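Local coordinates for protein Two-component response regulator, LuxR family (Aurantimonas sp., PDB 3CZ5) that probably regulates transcription by binding DNA, its activity likely set by phosphorylation of the receiver domain that forms most of this chain, at residues A6-V11 with I54-L59; G65-T70 with F98-S103; R81-T86 with E120-G125; G104-S109 with A128-I133. One frame throughout, in Å; residues are numbered along the deposited sequence.

Interaction 1 of 4, residues A6-V11 with I54-L59. With PO4 (phosphate ion), chain E.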
loop_
_atom_site.group_PDB
_atom_site.type_symbol
_atom_site.label_atom_id
_atom_site.label_comp_id
_atom_site.label_asym_id
_atom_site.label_seq_id
_atom_site.Cartn_x
_atom_site.Cartn_y
_atom_site.Cartn_z
ATOM N N ALA A 6 10.936 -2.217 11.619
ATOM C CA ALA A 6 10.277 -1.372 10.503
ATOM C C ALA A 6 9.394 -0.128 10.809
ATOM O O ALA A 6 8.467 -0.171 11.618
ATOM C CB ALA A 6 9.531 -2.239 9.556
ATOM N N ARG A 7 9.627 0.988 10.136
ATOM C CA ARG A 7 8.763 2.155 10.354
ATOM C C ARG A 7 7.770 2.306 9.191
ATOM O O ARG A 7 8.222 2.254 8.057
ATOM C CB ARG A 7 9.615 3.418 10.505
ATOM C CG ARG A 7 10.678 3.291 11.610
ATOM C CD ARG A 7 11.714 4.476 11.698
ATOM N NE ARG A 7 11.133 5.815 11.929
ATOM C CZ ARG A 7 10.981 6.744 10.946
ATOM N NH1 ARG A 7 11.390 6.474 9.669
ATOM N NH2 ARG A 7 10.452 7.972 11.205
ATOM N N ILE A 8 6.453 2.509 9.450
ATOM C CA ILE A 8 5.414 2.539 8.395
ATOM C C ILE A 8 4.558 3.845 8.363
ATOM O O ILE A 8 4.250 4.425 9.410
ATOM C CB ILE A 8 4.422 1.287 8.534
ATOM C CG1 ILE A 8 5.130 -0.072 8.266
ATOM C CG2 ILE A 8 3.202 1.409 7.624
ATOM C CD1 ILE A 8 5.170 -1.034 9.460
ATOM N N MET A 9 4.155 4.291 7.162
ATOM C CA MET A 9 3.226 5.385 6.999
ATOM C C MET A 9 1.873 4.867 6.456
ATOM O O MET A 9 1.874 4.003 5.545
ATOM C CB MET A 9 3.803 6.327 5.986
ATOM C CG MET A 9 2.883 7.560 5.631
ATOM S SD MET A 9 3.867 8.817 4.711
ATOM C CE MET A 9 2.908 10.164 5.233
ATOM N N LEU A 10 0.753 5.347 7.013
ATOM C CA LEU A 10 -0.562 4.992 6.556
ATOM C C LEU A 10 -1.230 6.187 5.960
ATOM O O LEU A 10 -1.318 7.249 6.587
ATOM C CB LEU A 10 -1.496 4.584 7.699
ATOM C CG LEU A 10 -1.762 3.119 7.949
ATOM C CD1 LEU A 10 -0.359 2.641 8.097
ATOM C CD2 LEU A 10 -2.489 2.997 9.214
ATOM N N VAL A 11 -1.801 5.999 4.783
ATOM C CA VAL A 11 -2.445 7.096 4.122
ATOM C C VAL A 11 -3.785 6.520 3.821
ATOM O O VAL A 11 -3.864 5.618 3.044
ATOM C CB VAL A 11 -1.704 7.355 2.811
ATOM C CG1 VAL A 11 -2.367 8.410 1.964
ATOM C CG2 VAL A 11 -0.244 7.708 3.097
ATOM N N ILE A 54 8.163 1.838 4.449
ATOM C CA ILE A 54 7.109 1.348 3.575
ATOM C C ILE A 54 5.927 2.184 3.847
ATOM O O ILE A 54 5.608 2.467 5.039
ATOM C CB ILE A 54 6.653 -0.093 3.901
ATOM C CG1 ILE A 54 5.549 -0.529 2.945
ATOM C CG2 ILE A 54 6.044 -0.249 5.350
ATOM C CD1 ILE A 54 5.590 -2.078 2.649
ATOM N N VAL A 55 5.253 2.579 2.771
ATOM C CA VAL A 55 3.992 3.283 2.938
ATOM C C VAL A 55 2.838 2.424 2.476
ATOM O O VAL A 55 2.959 1.733 1.482
ATOM C CB VAL A 55 4.025 4.646 2.246
ATOM C CG1 VAL A 55 5.075 4.685 1.169
ATOM C CG2 VAL A 55 2.657 5.042 1.742
ATOM N N VAL A 56 1.768 2.394 3.265
ATOM C CA VAL A 56 0.503 1.760 2.896
ATOM C C VAL A 56 -0.616 2.752 2.595
ATOM O O VAL A 56 -1.021 3.524 3.472
ATOM C CB VAL A 56 -0.078 0.976 4.037
ATOM C CG1 VAL A 56 -1.551 0.525 3.681
ATOM C CG2 VAL A 56 0.830 -0.192 4.385
ATOM N N MET A 57 -1.187 2.671 1.390
ATOM C CA MET A 57 -2.097 3.744 0.841
ATOM C C MET A 57 -3.430 3.236 0.270
ATOM O O MET A 57 -3.421 2.201 -0.384
ATOM C CB MET A 57 -1.353 4.444 -0.310
ATOM C CG MET A 57 -1.456 5.890 -0.158
ATOM S SD MET A 57 -0.556 6.927 -1.228
ATOM C CE MET A 57 -1.766 8.172 -1.088
ATOM N N ASP A 58 -4.544 3.946 0.461
ATOM C CA ASP A 58 -5.721 3.638 -0.286
ATOM C C ASP A 58 -5.494 3.831 -1.803
ATOM O O ASP A 58 -4.558 4.509 -2.287
ATOM C CB ASP A 58 -6.781 4.638 0.026
ATOM C CG ASP A 58 -7.373 4.461 1.377
ATOM O OD1 ASP A 58 -6.959 3.502 2.111
ATOM O OD2 ASP A 58 -8.278 5.308 1.662
ATOM N N LEU A 59 -6.398 3.294 -2.592
ATOM C CA LEU A 59 -6.356 3.611 -3.988
ATOM C C LEU A 59 -7.166 4.894 -4.158
ATOM O O LEU A 59 -6.948 5.697 -5.076
ATOM C CB LEU A 59 -7.025 2.495 -4.734
ATOM C CG LEU A 59 -7.092 2.697 -6.237
ATOM C CD1 LEU A 59 -5.722 2.455 -6.884
ATOM C CD2 LEU A 59 -8.129 1.681 -6.748
HETATM P P PO4 E . -10.052 2.554 -0.806
HETATM O O1 PO4 E . -11.348 2.128 -1.403
HETATM O O2 PO4 E . -9.661 1.895 0.498
HETATM O O3 PO4 E . -8.940 2.417 -1.807
HETATM O O4 PO4 E . -10.429 4.009 -0.707
#

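Interaction 2 of 4, residues G65-T70 with F98-S103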
loop_
_atom_site.group_PDB
_atom_site.type_symbol
_atom_site.label_atom_id
_atom_site.label_comp_id
_atom_site.label_asym_id
_atom_site.label_seq_id
_atom_site.Cartn_x
_atom_site.Cartn_y
_atom_site.Cartn_z
ATOM N N GLY A 65 -5.334 9.915 -6.068
ATOM C CA GLY A 65 -5.381 8.711 -5.247
ATOM C C GLY A 65 -4.047 8.061 -5.162
ATOM O O GLY A 65 -3.057 8.708 -5.413
ATOM N N GLY A 66 -4.006 6.774 -4.863
ATOM C CA GLY A 66 -2.765 6.185 -4.458
ATOM C C GLY A 66 -1.865 6.039 -5.638
ATOM O O GLY A 66 -0.676 6.031 -5.491
ATOM N N ILE A 67 -2.442 5.927 -6.817
ATOM C CA ILE A 67 -1.641 5.674 -8.004
ATOM C C ILE A 67 -0.878 6.980 -8.368
ATOM O O ILE A 67 0.336 6.942 -8.630
ATOM C CB ILE A 67 -2.527 5.102 -9.157
ATOM C CG1 ILE A 67 -1.786 4.113 -10.036
ATOM C CG2 ILE A 67 -3.115 6.174 -9.964
ATOM C CD1 ILE A 67 -2.344 2.642 -9.839
ATOM N N GLU A 68 -1.582 8.123 -8.351
ATOM C CA GLU A 68 -0.948 9.431 -8.607
ATOM C C GLU A 68 0.094 9.716 -7.499
ATOM O O GLU A 68 1.270 10.020 -7.763
ATOM C CB GLU A 68 -2.001 10.567 -8.779
ATOM C CG GLU A 68 -3.035 10.424 -10.074
ATOM C CD GLU A 68 -4.599 9.959 -9.802
ATOM O OE1 GLU A 68 -4.877 8.746 -9.464
ATOM O OE2 GLU A 68 -5.523 10.830 -9.974
ATOM N N ALA A 69 -0.362 9.561 -6.259
ATOM C CA ALA A 69 0.497 9.580 -5.076
ATOM C C ALA A 69 1.719 8.781 -5.327
ATOM O O ALA A 69 2.806 9.202 -4.998
ATOM C CB ALA A 69 -0.197 8.999 -3.893
ATOM N N THR A 70 1.551 7.595 -5.872
ATOM C CA THR A 70 2.710 6.669 -5.884
ATOM C C THR A 70 3.743 7.211 -6.858
ATOM O O THR A 70 4.922 7.154 -6.565
ATOM C CB THR A 70 2.373 5.232 -6.331
ATOM O OG1 THR A 70 1.691 4.550 -5.275
ATOM C CG2 THR A 70 3.665 4.466 -6.733
ATOM N N PHE A 98 0.874 -1.081 -10.338
ATOM C CA PHE A 98 2.237 -1.634 -10.538
ATOM C C PHE A 98 3.072 -0.825 -11.513
ATOM O O PHE A 98 4.230 -0.559 -11.247
ATOM C CB PHE A 98 2.299 -3.117 -10.884
ATOM C CG PHE A 98 1.975 -4.010 -9.719
ATOM C CD1 PHE A 98 2.815 -4.069 -8.594
ATOM C CD2 PHE A 98 0.798 -4.806 -9.712
ATOM C CE1 PHE A 98 2.480 -4.935 -7.475
ATOM C CE2 PHE A 98 0.480 -5.642 -8.624
ATOM C CZ PHE A 98 1.296 -5.693 -7.530
ATOM N N GLU A 99 2.480 -0.392 -12.616
ATOM C CA GLU A 99 3.250 0.186 -13.694
ATOM C C GLU A 99 3.711 1.505 -13.074
ATOM O O GLU A 99 4.811 1.975 -13.362
ATOM C CB GLU A 99 2.405 0.229 -15.012
ATOM C CG GLU A 99 2.693 1.301 -16.033
ATOM C CD GLU A 99 1.472 1.562 -16.953
ATOM O OE1 GLU A 99 0.342 1.092 -16.610
ATOM O OE2 GLU A 99 1.630 2.231 -18.023
ATOM N N ALA A 100 2.936 2.012 -12.115
ATOM C CA ALA A 100 3.331 3.232 -11.426
ATOM C C ALA A 100 4.437 3.084 -10.401
ATOM O O ALA A 100 4.898 4.086 -9.888
ATOM C CB ALA A 100 2.165 3.886 -10.749
ATOM N N GLY A 101 4.852 1.886 -10.033
ATOM C CA GLY A 101 5.854 1.788 -8.942
ATOM C C GLY A 101 5.448 1.127 -7.625
ATOM O O GLY A 101 6.293 0.877 -6.773
ATOM N N ALA A 102 4.150 0.849 -7.446
ATOM C CA ALA A 102 3.692 0.204 -6.239
ATOM C C ALA A 102 4.333 -1.143 -6.164
ATOM O O ALA A 102 4.438 -1.838 -7.140
ATOM C CB ALA A 102 2.211 0.067 -6.239
ATOM N N SER A 103 4.735 -1.590 -4.997
ATOM C CA SER A 103 5.313 -2.900 -4.910
ATOM C C SER A 103 4.324 -3.909 -4.408
ATOM O O SER A 103 4.633 -5.036 -4.205
ATOM C CB SER A 103 6.508 -2.890 -3.997
ATOM O OG SER A 103 6.975 -1.602 -3.843
#

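Interaction 3 of 4, residues R81-T86 with E120-G125. With PO4 (phosphate ion), chain E.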
loop_
_atom_site.group_PDB
_atom_site.type_symbol
_atom_site.label_atom_id
_atom_site.label_comp_id
_atom_site.label_asym_id
_atom_site.label_seq_id
_atom_site.Cartn_x
_atom_site.Cartn_y
_atom_site.Cartn_z
ATOM N N ARG A 81 9.078 2.031 -1.326
ATOM C CA ARG A 81 8.208 0.891 -1.225
ATOM C C ARG A 81 6.739 1.278 -0.845
ATOM O O ARG A 81 6.432 1.535 0.347
ATOM C CB ARG A 81 8.813 -0.096 -0.227
ATOM C CG ARG A 81 9.992 -0.826 -0.761
ATOM C CD ARG A 81 10.884 -1.275 0.345
ATOM N NE ARG A 81 11.677 -2.482 -0.023
ATOM C CZ ARG A 81 12.765 -2.950 0.640
ATOM N NH1 ARG A 81 13.228 -2.285 1.714
ATOM N NH2 ARG A 81 13.388 -4.055 0.221
ATOM N N ILE A 82 5.832 1.279 -1.825
ATOM C CA ILE A 82 4.422 1.542 -1.538
ATOM C C ILE A 82 3.491 0.342 -1.703
ATOM O O ILE A 82 3.534 -0.327 -2.734
ATOM C CB ILE A 82 3.851 2.679 -2.461
ATOM C CG1 ILE A 82 4.638 3.985 -2.288
ATOM C CG2 ILE A 82 2.352 2.907 -2.193
ATOM C CD1 ILE A 82 5.728 4.095 -3.250
ATOM N N LEU A 83 2.618 0.086 -0.725
ATOM C CA LEU A 83 1.640 -1.013 -0.799
ATOM C C LEU A 83 0.270 -0.406 -1.009
ATOM O O LEU A 83 -0.255 0.248 -0.126
ATOM C CB LEU A 83 1.660 -1.797 0.489
ATOM C CG LEU A 83 0.486 -2.723 0.827
ATOM C CD1 LEU A 83 0.271 -3.760 -0.183
ATOM C CD2 LEU A 83 0.738 -3.597 2.048
ATOM N N ILE A 84 -0.319 -0.521 -2.183
ATOM C CA ILE A 84 -1.692 -0.078 -2.280
ATOM C C ILE A 84 -2.545 -1.101 -1.541
ATOM O O ILE A 84 -2.351 -2.349 -1.744
ATOM C CB ILE A 84 -2.229 -0.119 -3.624
ATOM C CG1 ILE A 84 -1.562 0.914 -4.545
ATOM C CG2 ILE A 84 -3.714 0.174 -3.442
ATOM C CD1 ILE A 84 -0.876 2.075 -3.865
ATOM N N PHE A 85 -3.454 -0.601 -0.684
ATOM C CA PHE A 85 -4.367 -1.400 0.146
ATOM C C PHE A 85 -5.734 -0.836 -0.096
ATOM O O PHE A 85 -5.974 0.335 0.186
ATOM C CB PHE A 85 -4.086 -1.194 1.590
ATOM C CG PHE A 85 -4.749 -2.198 2.497
ATOM C CD1 PHE A 85 -5.058 -3.506 2.053
ATOM C CD2 PHE A 85 -5.029 -1.877 3.826
ATOM C CE1 PHE A 85 -5.640 -4.430 2.919
ATOM C CE2 PHE A 85 -5.623 -2.795 4.656
ATOM C CZ PHE A 85 -5.892 -4.061 4.213
ATOM N N THR A 86 -6.628 -1.648 -0.648
ATOM C CA THR A 86 -7.831 -1.077 -1.192
ATOM C C THR A 86 -9.061 -2.020 -1.216
ATOM O O THR A 86 -9.013 -3.219 -1.062
ATOM C CB THR A 86 -7.541 -0.622 -2.601
ATOM O OG1 THR A 86 -8.728 -0.050 -3.137
ATOM C CG2 THR A 86 -7.151 -1.810 -3.419
ATOM N N GLU A 120 5.208 -7.606 5.088
ATOM C CA GLU A 120 6.312 -8.489 5.396
ATOM C C GLU A 120 7.116 -8.832 4.148
ATOM O O GLU A 120 8.350 -8.687 4.137
ATOM C CB GLU A 120 5.823 -9.801 6.002
ATOM C CG GLU A 120 4.961 -9.620 7.228
ATOM C CD GLU A 120 5.276 -10.634 8.356
ATOM O OE1 GLU A 120 5.744 -10.167 9.446
ATOM O OE2 GLU A 120 5.054 -11.877 8.146
ATOM N N ALA A 121 6.425 -9.289 3.109
ATOM C CA ALA A 121 7.056 -9.675 1.842
ATOM C C ALA A 121 7.638 -8.565 1.053
ATOM O O ALA A 121 8.554 -8.813 0.272
ATOM C CB ALA A 121 6.073 -10.324 0.962
ATOM N N ILE A 122 7.027 -7.386 1.127
ATOM C CA ILE A 122 7.533 -6.245 0.382
ATOM C C ILE A 122 8.907 -5.881 0.973
ATOM O O ILE A 122 9.908 -5.634 0.235
ATOM C CB ILE A 122 6.580 -5.056 0.447
ATOM C CG1 ILE A 122 5.633 -5.103 -0.727
ATOM C CG2 ILE A 122 7.315 -3.801 0.241
ATOM C CD1 ILE A 122 4.199 -4.658 -0.361
ATOM N N LEU A 123 8.945 -5.877 2.314
ATOM C CA LEU A 123 10.163 -5.567 3.080
ATOM C C LEU A 123 11.214 -6.656 2.894
ATOM O O LEU A 123 12.398 -6.512 3.240
ATOM C CB LEU A 123 9.807 -5.411 4.543
ATOM C CG LEU A 123 9.056 -4.127 4.855
ATOM C CD1 LEU A 123 8.753 -3.918 6.313
ATOM C CD2 LEU A 123 9.901 -2.929 4.419
ATOM N N ALA A 124 10.769 -7.752 2.302
ATOM C CA ALA A 124 11.620 -8.900 2.159
ATOM C C ALA A 124 12.215 -8.660 0.840
ATOM O O ALA A 124 13.228 -9.275 0.492
ATOM C CB ALA A 124 10.800 -10.236 2.141
ATOM N N GLY A 125 11.563 -7.793 0.084
ATOM C CA GLY A 125 12.024 -7.441 -1.231
ATOM C C GLY A 125 11.180 -8.039 -2.333
ATOM O O GLY A 125 11.581 -7.944 -3.478
HETATM P P PO4 E . -10.052 2.554 -0.806
HETATM O O1 PO4 E . -11.348 2.128 -1.403
HETATM O O2 PO4 E . -9.661 1.895 0.498
HETATM O O3 PO4 E . -8.940 2.417 -1.807
HETATM O O4 PO4 E . -10.429 4.009 -0.707
#

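Interaction 4 of 4, residues G104-S109 with A128-I133. With PO4 (phosphate ion), chain E.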
loop_
_atom_site.group_PDB
_atom_site.type_symbol
_atom_site.label_atom_id
_atom_site.label_comp_id
_atom_site.label_asym_id
_atom_site.label_seq_id
_atom_site.Cartn_x
_atom_site.Cartn_y
_atom_site.Cartn_z
ATOM N N GLY A 104 3.111 -3.493 -4.193
ATOM C CA GLY A 104 2.140 -4.446 -3.620
ATOM C C GLY A 104 0.719 -3.968 -3.895
ATOM O O GLY A 104 0.460 -2.783 -3.958
ATOM N N TYR A 105 -0.242 -4.852 -4.094
ATOM C CA TYR A 105 -1.602 -4.325 -4.248
ATOM C C TYR A 105 -2.440 -5.338 -3.559
ATOM O O TYR A 105 -2.500 -6.493 -4.015
ATOM C CB TYR A 105 -1.967 -4.249 -5.691
ATOM C CG TYR A 105 -3.263 -3.638 -5.950
ATOM C CD1 TYR A 105 -3.371 -2.381 -6.506
ATOM C CD2 TYR A 105 -4.399 -4.296 -5.625
ATOM C CE1 TYR A 105 -4.599 -1.816 -6.744
ATOM C CE2 TYR A 105 -5.650 -3.739 -5.860
ATOM C CZ TYR A 105 -5.748 -2.508 -6.424
ATOM O OH TYR A 105 -7.031 -2.012 -6.657
ATOM N N VAL A 106 -3.031 -4.933 -2.419
ATOM C CA VAL A 106 -3.754 -5.878 -1.551
ATOM C C VAL A 106 -5.207 -5.451 -1.369
ATOM O O VAL A 106 -5.464 -4.262 -1.368
ATOM C CB VAL A 106 -3.086 -5.952 -0.227
ATOM C CG1 VAL A 106 -4.062 -6.337 0.803
ATOM C CG2 VAL A 106 -1.923 -6.979 -0.300
ATOM N N THR A 107 -6.169 -6.369 -1.282
ATOM C CA THR A 107 -7.553 -5.934 -1.154
ATOM C C THR A 107 -8.099 -6.026 0.280
ATOM O O THR A 107 -7.819 -6.932 1.025
ATOM C CB THR A 107 -8.528 -6.629 -2.087
ATOM O OG1 THR A 107 -8.666 -8.019 -1.729
ATOM C CG2 THR A 107 -8.053 -6.464 -3.469
ATOM N N LYS A 108 -8.894 -5.037 0.642
ATOM C CA LYS A 108 -9.360 -4.870 1.980
ATOM C C LYS A 108 -10.361 -5.932 2.424
ATOM O O LYS A 108 -10.581 -6.085 3.615
ATOM C CB LYS A 108 -9.959 -3.492 2.135
ATOM C CG LYS A 108 -8.906 -2.459 2.398
ATOM C CD LYS A 108 -9.460 -1.063 2.626
ATOM C CE LYS A 108 -8.365 -0.262 3.243
ATOM N NZ LYS A 108 -8.462 1.078 2.755
ATOM N N SER A 109 -10.955 -6.674 1.497
ATOM C CA SER A 109 -11.790 -7.772 1.922
ATOM C C SER A 109 -11.069 -9.075 1.755
ATOM O O SER A 109 -11.728 -10.111 1.645
ATOM C CB SER A 109 -13.074 -7.822 1.114
ATOM O OG SER A 109 -12.825 -7.498 -0.257
ATOM N N ALA A 128 3.891 -7.821 -3.558
ATOM C CA ALA A 128 2.815 -8.437 -2.799
ATOM C C ALA A 128 1.472 -8.214 -3.469
ATOM O O ALA A 128 1.146 -7.100 -3.922
ATOM C CB ALA A 128 2.804 -7.977 -1.369
ATOM N N MET A 129 0.710 -9.313 -3.513
ATOM C CA MET A 129 -0.576 -9.452 -4.215
ATOM C C MET A 129 -1.481 -10.349 -3.380
ATOM O O MET A 129 -1.231 -11.535 -3.241
ATOM C CB MET A 129 -0.356 -10.135 -5.580
ATOM C CG MET A 129 -0.687 -9.261 -6.762
ATOM S SD MET A 129 -0.200 -9.947 -8.334
ATOM C CE MET A 129 1.464 -10.328 -7.910
ATOM N N SER A 130 -2.563 -9.852 -2.824
ATOM C CA SER A 130 -3.474 -10.847 -2.339
ATOM C C SER A 130 -3.960 -11.847 -3.485
ATOM O O SER A 130 -3.870 -11.568 -4.710
ATOM C CB SER A 130 -4.613 -10.196 -1.562
ATOM O OG SER A 130 -5.242 -9.253 -2.360
ATOM N N PRO A 131 -4.426 -13.043 -3.056
ATOM C CA PRO A 131 -4.992 -14.096 -3.868
ATOM C C PRO A 131 -6.008 -13.587 -4.861
ATOM O O PRO A 131 -5.942 -13.875 -6.048
ATOM C CB PRO A 131 -5.709 -14.944 -2.849
ATOM C CG PRO A 131 -5.507 -14.330 -1.570
ATOM C CD PRO A 131 -4.302 -13.517 -1.672
ATOM N N ASP A 132 -6.978 -12.848 -4.387
ATOM C CA ASP A 132 -8.058 -12.492 -5.291
ATOM C C ASP A 132 -7.545 -11.713 -6.484
ATOM O O ASP A 132 -8.008 -11.903 -7.609
ATOM C CB ASP A 132 -9.120 -11.724 -4.546
ATOM C CG ASP A 132 -8.545 -10.588 -3.745
ATOM O OD1 ASP A 132 -9.052 -9.523 -3.992
ATOM O OD2 ASP A 132 -7.662 -10.687 -2.850
ATOM N N ILE A 133 -6.531 -10.895 -6.303
ATOM C CA ILE A 133 -6.037 -10.134 -7.443
ATOM C C ILE A 133 -5.064 -10.915 -8.319
ATOM O O ILE A 133 -5.087 -10.804 -9.564
ATOM C CB ILE A 133 -5.420 -8.830 -6.980
ATOM C CG1 ILE A 133 -6.487 -7.730 -7.006
ATOM C CG2 ILE A 133 -4.200 -8.467 -7.817
ATOM C CD1 ILE A 133 -6.335 -6.918 -5.802
HETATM P P PO4 E . -10.052 2.554 -0.806
HETATM O O1 PO4 E . -11.348 2.128 -1.403
HETATM O O2 PO4 E . -9.661 1.895 0.498
HETATM O O3 PO4 E . -8.940 2.417 -1.807
HETATM O O4 PO4 E . -10.429 4.009 -0.707
#

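Interaction 1 of 4, residues A6-V11 with I54-L59
Val56 N donates to Met9 O at 2.8 Å, almost in line with the carbonyl, and Val11 N answers with a bond to Val56 O at 2.9 Å. Longer bonds carry the ladder outward: Met9 N reaches Ile54 O, and Asp58 N reaches Val11 O, each at 3.2 Å. The strands thus run parallel, with their axes 21° apart in direction and Met9 beside Val55, Val11 beside Met57. The last bond fixes the backbone of Asp58 just beyond strand 54-57. There Asp58 OD1 forms a salt bridge with Lys108, OD2 lies near the acids Asp12 and Asp13, and Leu59 N binds phosphate O3 at 2.8 Å. On the face of Met9, Val11, Val55 and Met57, Met9 CB stands 4.1 Å from Val55 CB. Val11 has CG1 anti to its backbone N (chi1 175°), which leaves CG2 to meet Val55 CG2 at 4.2 Å; helix 40-48 covers this layer. On the opposite face of the sheet, Ile8 and Val56 touch through their CG2 methyls. Central parallel strands ending in an acidic pocket are the hallmark of the CheY-like receiver domain, with Asp58, unmodified here, the predicted phosphorylation site.

Interaction 2 of 4, residues G65-T70 with F98-S103
Ile67 and Ala100, then Thr70 and Ala102, are the nearest backbone pairs, each with CA atoms 6.5 Å apart, where the first turn of helix 66-76 lies against the chain leaving helix 91-99. Gly65 takes the N-cap position of the first helix, and its O receives Ala69 N. The second helix closes in a Schellman motif: Gly101 turns to a positive phi of 114°, a value glycine readily adopts, while its N bonds to Phe98 O at 2.8 Å.

Both helices pack on the same face of the parallel sheet, with strand 82-86 between them in the chain, an arrangement of the doubly wound receiver fold. Thr70 fills the angle between them and the sheet, where it also touches Ile82 and Ile84. Its OG1 lies beside its own backbone N (chi1 -75°) and turns back to donate to Gly66 O at 2.8 Å, tilted 31° from the carbonyl plane. That leaves the methyl CG2 to face the turn, 3.4 Å from Ala100 O and 3.7 Å from Ala102 N. Replacing Thr70 with a glycine would probably open a gap under the Ala100-Ala102 turn and cost Gly66 O its hydroxyl partner. One turn earlier in the helix, Ile67 comes up beside the Ala100 methyl, its CG1 4.0 Å from Ala100 CB. Lys96 and Ala97 of helix 91-99 lie against the same isoleucine.

Interaction 3 of 4, residues R81-T86 with E120-G125
Ile122 O is gripped by Gly125 N at 2.7 Å, the bond that closes the type I turn Ile122-Gly125 at the end of the helix, and the guanidinium of Arg81 comes near the same oxygen from an oblique direction. Arg81 NE stands 3.6 Å from Ile122 O, too far for a firm bond, so the charge would meet this helix-end carbonyl mainly by electrostatic attraction. Gly125 itself leaves the helix with a positive phi of 107° in a Schellman motif, and its CA lies 3.9 Å from Arg81 NH2. One guanidinium face looks toward the Leu123 backbone, which is offset toward the rim of the group. The side chain of Arg81 is extended from CG to NE (chi3 153°), enough to span the helix end, and it runs antiparallel alongside that of Ile122, with Arg81 CB 4.0 Å from Ile122 CG2. A serine in place of Arg81 would keep the CB contact with Ile122 but would probably leave the end of the helix without the aliphatic chain along it and Ile122 O without this guanidinium nearby.

Deeper in, Ile122 CD1 packs 3.9 Å from Leu83 CB, the two side chains crossing at a slant. Leu115, Ala118 and Ile119 of helix 114-122 also cover Leu83. At the far end of the strand Thr86 OG1 donates to phosphate O3 at 2.8 Å and is itself hydrogen-bonded with His88 N. A helix packed on a central parallel strand whose C-terminal threonine faces the predicted phosphorylation pocket is typical of the receiver domain.

Interaction 4 of 4, residues G104-S109 with A128-I133
Thr107 OG1 (chi1 68°) and Ser130 OG (chi1 56°) each sit between their own backbone N and carbonyl carbon, as does Asp132 CG (chi1 50°), and these settings gather three polar groups at the end of strand 104-107. Ser130 OG accepts Thr107 N at 3.2 Å and donates to Asp132 OD2 at 2.9 Å, meeting it from above the carboxylate plane. The side chains of Thr107 and Asp132 approach from opposite directions, with Thr107 OG1 2.7 Å from Asp132 OD1; Ser110 OG also bonds to Thr107 OG1 and to Asp132 OD2. Ser130 holds the N-cap position of helix 131-142, yet its hydroxyl is spent on this network.

Strands 104-107 and 128-129 are the two strands of a beta-alpha-beta unit with helix 114-122 between them: they run parallel, Gly104 pairing with Ala128 and Tyr105 with Met129, so that 128-129 extends the edge of the receiver sheet. Val106 CG2 packs 3.9 Å from Ser130 N. Tyr105 presents its ring edge to Ile133 CD1, the two side chains crossing at about a right angle, while its hydroxyl bonds to His88 O. Past the strand, Lys108 NZ grips phosphate O2 at 2.7 Å.

Interactions 1, 3 and 4 share one parallel sheet and converge on the bound phosphate, probably from the crystallisation liquor, which is held by Leu59 N, Thr60 N, Thr86 OG1 and Lys108 NZ. Interaction 1 meets interaction 4 through the salt bridge Asp58 OD1 to Lys108 NZ, 2.9 Å, though their centres are about 15 Å apart. Strand 82-86 of interaction 3 lies between: Leu83 N bonds to Val55 O at 2.8 Å, and Val106 N to Ile84 O at 2.8 Å. Interaction 2 covers one side of this sheet; Ser103 N bonds to Ile82 O at 2.9 Å, and Ser103 O to Ala128 N at 3.0 Å, joining it to interactions 3 and 4.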